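Local coordinates for HIGH affinity ribose transport protein RBSD (Bacillus subtilis, PDB 1OGF) that probably catalyses the interconversion of the beta-pyranose and beta-furanose forms of D-ribose, the first step in converting beta-D-ribopyranose to D-ribose 5-phosphate, at residues 66-71 with 99-104. Sequence-based numbering, arbitrary orientation.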
loop_
_atom_site.group_PDB
_atom_site.type_symbol
_atom_site.label_atom_id
_atom_site.label_comp_id
_atom_site.label_asym_id
_atom_site.label_seq_id
_atom_site.Cartn_x
_atom_site.Cartn_y
_atom_site.Cartn_z
ATOM N N LYS A 66 -21.220 3.893 28.527
ATOM C CA LYS A 66 -20.884 2.716 29.318
ATOM C C LYS A 66 -19.380 2.585 29.466
ATOM O O LYS A 66 -18.625 2.993 28.582
ATOM C CB LYS A 66 -21.452 1.462 28.649
ATOM C CG LYS A 66 -21.072 0.145 29.312
ATOM C CD LYS A 66 -21.809 -1.016 28.642
ATOM C CE LYS A 66 -21.435 -2.357 29.259
ATOM N NZ LYS A 66 -22.244 -3.472 28.691
ATOM N N VAL A 67 -18.951 2.019 30.590
ATOM C CA VAL A 67 -17.537 1.820 30.874
ATOM C C VAL A 67 -17.336 0.369 31.284
ATOM O O VAL A 67 -18.108 -0.170 32.081
ATOM C CB VAL A 67 -17.055 2.720 32.033
ATOM C CG1 VAL A 67 -15.562 2.528 32.248
ATOM C CG2 VAL A 67 -17.376 4.181 31.737
ATOM N N ILE A 68 -16.301 -0.267 30.739
ATOM C CA ILE A 68 -16.014 -1.659 31.056
ATOM C C ILE A 68 -14.607 -1.776 31.597
ATOM O O ILE A 68 -13.685 -1.148 31.079
ATOM C CB ILE A 68 -16.147 -2.555 29.808
ATOM C CG1 ILE A 68 -17.559 -2.430 29.235
ATOM C CG2 ILE A 68 -15.867 -4.008 30.170
ATOM C CD1 ILE A 68 -17.756 -3.154 27.932
ATOM N N ALA A 69 -14.448 -2.573 32.648
ATOM C CA ALA A 69 -13.140 -2.776 33.260
ATOM C C ALA A 69 -12.998 -4.203 33.769
ATOM O O ALA A 69 -13.974 -4.952 33.840
ATOM C CB ALA A 69 -12.935 -1.788 34.410
ATOM N N ALA A 70 -11.772 -4.582 34.109
ATOM C CA ALA A 70 -11.512 -5.915 34.628
ATOM C C ALA A 70 -11.742 -5.910 36.134
ATOM O O ALA A 70 -11.261 -5.015 36.838
ATOM C CB ALA A 70 -10.080 -6.325 34.330
ATOM N N ALA A 71 -12.475 -6.911 36.618
ATOM C CA ALA A 71 -12.758 -7.045 38.045
ATOM C C ALA A 71 -11.463 -6.956 38.847
ATOM O O ALA A 71 -11.446 -6.424 39.959
ATOM C CB ALA A 71 -13.448 -8.379 38.323
ATOM N N GLU A 99 -9.345 -11.483 31.363
ATOM C CA GLU A 99 -9.315 -12.246 30.115
ATOM C C GLU A 99 -10.445 -11.821 29.185
ATOM O O GLU A 99 -10.205 -11.516 28.014
ATOM C CB GLU A 99 -9.419 -13.750 30.389
ATOM C CG GLU A 99 -8.246 -14.332 31.168
ATOM C CD GLU A 99 -6.902 -13.993 30.547
ATOM O OE1 GLU A 99 -6.726 -14.218 29.331
ATOM O OE2 GLU A 99 -6.019 -13.501 31.283
ATOM N N GLU A 100 -11.672 -11.805 29.696
ATOM C CA GLU A 100 -12.812 -11.397 28.883
ATOM C C GLU A 100 -12.543 -9.983 28.374
ATOM O O GLU A 100 -12.795 -9.672 27.214
ATOM C CB GLU A 100 -14.099 -11.372 29.706
ATOM C CG GLU A 100 -14.406 -12.631 30.482
ATOM C CD GLU A 100 -15.591 -12.436 31.412
ATOM O OE1 GLU A 100 -16.712 -12.235 30.900
ATOM O OE2 GLU A 100 -15.403 -12.472 32.651
ATOM N N PHE A 101 -12.035 -9.135 29.269
ATOM C CA PHE A 101 -11.728 -7.751 28.948
ATOM C C PHE A 101 -10.822 -7.669 27.726
ATOM O O PHE A 101 -11.142 -6.980 26.756
ATOM C CB PHE A 101 -11.038 -7.068 30.138
ATOM C CG PHE A 101 -10.684 -5.619 29.890
ATOM C CD1 PHE A 101 -11.638 -4.615 30.051
ATOM C CD2 PHE A 101 -9.402 -5.264 29.464
ATOM C CE1 PHE A 101 -11.320 -3.272 29.789
ATOM C CE2 PHE A 101 -9.073 -3.932 29.201
ATOM C CZ PHE A 101 -10.034 -2.931 29.363
ATOM N N LYS A 102 -9.691 -8.369 27.775
ATOM C CA LYS A 102 -8.750 -8.354 26.664
ATOM C C LYS A 102 -9.394 -8.812 25.361
ATOM O O LYS A 102 -9.132 -8.239 24.305
ATOM C CB LYS A 102 -7.524 -9.210 26.984
ATOM C CG LYS A 102 -6.632 -8.588 28.054
ATOM C CD LYS A 102 -5.222 -9.160 28.042
ATOM C CE LYS A 102 -5.179 -10.642 28.402
ATOM N NZ LYS A 102 -3.780 -11.179 28.318
ATOM N N LEU A 103 -10.249 -9.827 25.437
ATOM C CA LEU A 103 -10.928 -10.326 24.252
ATOM C C LEU A 103 -11.812 -9.225 23.670
ATOM O O LEU A 103 -12.033 -9.158 22.453
ATOM C CB LEU A 103 -11.786 -11.548 24.597
ATOM C CG LEU A 103 -11.072 -12.873 24.905
ATOM C CD1 LEU A 103 -12.110 -13.949 25.198
ATOM C CD2 LEU A 103 -10.208 -13.299 23.724
ATOM N N LEU A 104 -12.304 -8.359 24.549
ATOM C CA LEU A 104 -13.176 -7.266 24.140
ATOM C C LEU A 104 -12.415 -6.167 23.426
ATOM O O LEU A 104 -12.943 -5.541 22.514
ATOM C CB LEU A 104 -13.897 -6.682 25.352
ATOM C CG LEU A 104 -15.411 -6.877 25.326
ATOM C CD1 LEU A 104 -15.994 -6.540 26.689
ATOM C CD2 LEU A 104 -16.021 -6.003 24.224
#
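The carbonyl oxygen of I68 comes in on the rim of the F101 ring, almost level with it, with I68 O 3.4 Å from F101 CE1. An aromatic edge suits this place because its C-H groups carry a slight positive charge that can weakly attract the partly negative carbonyl oxygen. With CG anti to the backbone N (chi1 -180°), F101 extends from helix 98-104 to the strand, where CE1 also lies 4.0 Å from A69 CA. A70, with only a methyl, suits the nearest approach of the two backbones, its CA 6.0 Å from F101 CA and its CB 4.4 Å from F101 CB, while A69 turns its methyl away. Further along, the side chains of I68 and L104 lie roughly perpendicular, their CD1 methyls 4.0 Å apart; both also pack on I124 and L96, so branched aliphatics fill the layer between sheet and helix. An alanine in place of F101 would probably open a gap beside the I68-A70 backbone and leave N122, a substrate-binding residue, without the ring beside it. With no hydrogen bond crossing between strand 64-70 and the helix, their cohesion rests on apolar packing and one weakly polar ring edge, right beside the ribose site.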